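Local coordinates for periplasmic binding protein/LacI transcriptional regulator (Mycobacterium smegmatis, PDB 6HYH) that binds a furanose sugar, here beta-D-fucofuranose, and probably delivers L-arabinofuranose to a mycobacterial ABC transporter, at residues A[145-150]-A[176-181]. Sequence-based numbering, arbitrary orientation.
Sequences VNIVQL and LKIVAS
Val145–Leu150 and Leu176–Ser181 run side by side as parallel strands, their axes 4.6 Å apart at closest and turned 22° from each other. Lys177 bridges the residues before and after Asn146: its N donates to Val145 O (3.1 Å), and its O accepts from Ile147 N (2.9 Å). Ile147 O then receives Val179 N at 3.0 Å, but the next bond, from Gln149 N, goes to Ala180 O at 2.8 Å. A beta bulge lets one strand carry an extra residue while its hydrogen bonding continues; here that residue is Val179, whose helical psi of -36° kinks the edge strand.

On one face, Val145 and Leu176 lie alongside each other, pointing the same way, and the CD1 tip of Ile147 rests against Leu176 CB (3.7 Å). Gln149, its CB beside the Ser181 hydroxyl, is extended beyond CG (chi2 170°), which carries NE2 close to Ile178 CD1; its buried OE1 is hydrogen-bonded to Gln211 NE2. On the other face, Val148 CG1 packs on Ala180 CB at 4.2 Å, while Val179 CG2 lies loosely near Val148 CG2.

These strands and helix 157-170, which covers Ile178 and Gln149, form a beta-alpha-beta crossover in one alpha/beta lobe of the periplasmic binding protein fold, with strand order 2-1-3-4-5 across its parallel part. Phe198 of helix 188-201 covers Val148 and Ala180 on the opposite face, and strand 207-210 flanks 145-150, leaving 176-181 outermost in this chain's sheet.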
loop_
_atom_site.group_PDB
_atom_site.type_symbol
_atom_site.label_atom_id
_atom_site.label_comp_id
_atom_site.label_asym_id
_atom_site.label_seq_id
_atom_site.Cartn_x
_atom_site.Cartn_y
_atom_site.Cartn_z
ATOM N N VAL A 145 14.594 -16.080 -27.594
ATOM C CA VAL A 145 15.696 -15.488 -26.855
ATOM C C VAL A 145 15.522 -15.875 -25.397
ATOM O O VAL A 145 14.491 -15.561 -24.781
ATOM C CB VAL A 145 15.707 -13.967 -27.011
ATOM C CG1 VAL A 145 16.586 -13.321 -25.939
ATOM C CG2 VAL A 145 16.129 -13.605 -28.431
ATOM N N ASN A 146 16.554 -16.466 -24.815
ATOM C CA ASN A 146 16.371 -17.255 -23.611
ATOM C C ASN A 146 16.939 -16.514 -22.416
ATOM O O ASN A 146 18.142 -16.216 -22.361
ATOM C CB ASN A 146 17.045 -18.616 -23.760
ATOM C CG ASN A 146 16.180 -19.613 -24.503
ATOM O OD1 ASN A 146 15.032 -19.859 -24.129
ATOM N ND2 ASN A 146 16.718 -20.172 -25.582
ATOM N N ILE A 147 16.073 -16.266 -21.444
ATOM C CA ILE A 147 16.411 -15.464 -20.287
ATOM C C ILE A 147 16.438 -16.396 -19.089
ATOM O O ILE A 147 15.647 -17.344 -18.995
ATOM C CB ILE A 147 15.429 -14.291 -20.088
ATOM C CG1 ILE A 147 15.430 -13.397 -21.330
ATOM C CG2 ILE A 147 15.840 -13.469 -18.874
ATOM C CD1 ILE A 147 14.179 -12.583 -21.501
ATOM N N VAL A 148 17.399 -16.165 -18.219
ATOM C CA VAL A 148 17.558 -16.887 -16.973
ATOM C C VAL A 148 17.474 -15.843 -15.873
ATOM O O VAL A 148 18.002 -14.741 -16.039
ATOM C CB VAL A 148 18.904 -17.621 -16.946
ATOM C CG1 VAL A 148 19.018 -18.332 -15.692
ATOM C CG2 VAL A 148 19.008 -18.570 -18.123
ATOM N N GLN A 149 16.730 -16.125 -14.808
ATOM C CA GLN A 149 16.564 -15.158 -13.722
ATOM C C GLN A 149 17.213 -15.676 -12.442
ATOM O O GLN A 149 16.883 -16.768 -11.959
ATOM C CB GLN A 149 15.086 -14.815 -13.445
ATOM C CG GLN A 149 14.900 -13.327 -13.098
ATOM C CD GLN A 149 13.452 -12.817 -13.046
ATOM O OE1 GLN A 149 12.877 -12.690 -11.969
ATOM N NE2 GLN A 149 12.865 -12.515 -14.217
ATOM N N LEU A 150 18.099 -14.861 -11.873
ATOM C CA LEU A 150 18.679 -15.117 -10.562
ATOM C C LEU A 150 17.851 -14.308 -9.566
ATOM O O LEU A 150 17.918 -13.065 -9.566
ATOM C CB LEU A 150 20.156 -14.710 -10.530
ATOM C CG LEU A 150 21.022 -15.329 -11.633
ATOM C CD1 LEU A 150 22.513 -15.073 -11.430
ATOM C CD2 LEU A 150 20.738 -16.790 -11.613
ATOM N N LEU A 176 11.167 -13.183 -26.217
ATOM C CA LEU A 176 11.844 -13.253 -24.932
ATOM C C LEU A 176 11.068 -14.194 -24.028
ATOM O O LEU A 176 9.894 -13.948 -23.740
ATOM C CB LEU A 176 11.925 -11.868 -24.307
ATOM C CG LEU A 176 12.103 -10.729 -25.308
ATOM C CD1 LEU A 176 11.781 -9.402 -24.643
ATOM C CD2 LEU A 176 13.520 -10.723 -25.857
ATOM N N LYS A 177 11.734 -15.220 -23.503
ATOM C CA LYS A 177 11.079 -16.008 -22.470
ATOM C C LYS A 177 12.038 -16.431 -21.381
ATOM O O LYS A 177 13.198 -16.769 -21.642
ATOM C CB LYS A 177 10.477 -17.287 -23.033
ATOM C CG LYS A 177 9.223 -17.732 -22.298
ATOM C CD LYS A 177 9.371 -19.106 -21.618
ATOM C CE LYS A 177 8.113 -19.448 -20.793
ATOM N NZ LYS A 177 8.180 -20.773 -20.115
ATOM N N ILE A 178 11.525 -16.411 -20.156
ATOM C CA ILE A 178 12.315 -16.791 -18.994
ATOM C C ILE A 178 12.167 -18.300 -18.880
ATOM O O ILE A 178 11.088 -18.803 -18.546
ATOM C CB ILE A 178 11.846 -16.072 -17.723
ATOM C CG1 ILE A 178 11.973 -14.557 -17.897
ATOM C CG2 ILE A 178 12.658 -16.553 -16.501
ATOM C CD1 ILE A 178 11.339 -13.734 -16.779
ATOM N N VAL A 179 13.227 -19.026 -19.225
ATOM C CA VAL A 179 13.182 -20.482 -19.194
ATOM C C VAL A 179 13.478 -21.016 -17.800
ATOM O O VAL A 179 12.899 -22.021 -17.371
ATOM C CB VAL A 179 14.127 -21.055 -20.248
ATOM C CG1 VAL A 179 13.779 -20.446 -21.576
ATOM C CG2 VAL A 179 15.545 -20.756 -19.869
ATOM N N ALA A 180 14.383 -20.358 -17.087
ATOM C CA ALA A 180 14.823 -20.808 -15.780
ATOM C C ALA A 180 14.854 -19.593 -14.869
ATOM O O ALA A 180 15.227 -18.493 -15.300
ATOM C CB ALA A 180 16.200 -21.463 -15.844
ATOM N N SER A 181 14.397 -19.781 -13.635
ATOM C CA SER A 181 14.368 -18.699 -12.658
ATOM C C SER A 181 14.429 -19.322 -11.271
ATOM O O SER A 181 13.585 -20.162 -10.933
ATOM C CB SER A 181 13.113 -17.832 -12.822
ATOM O OG SER A 181 13.189 -16.652 -12.023
#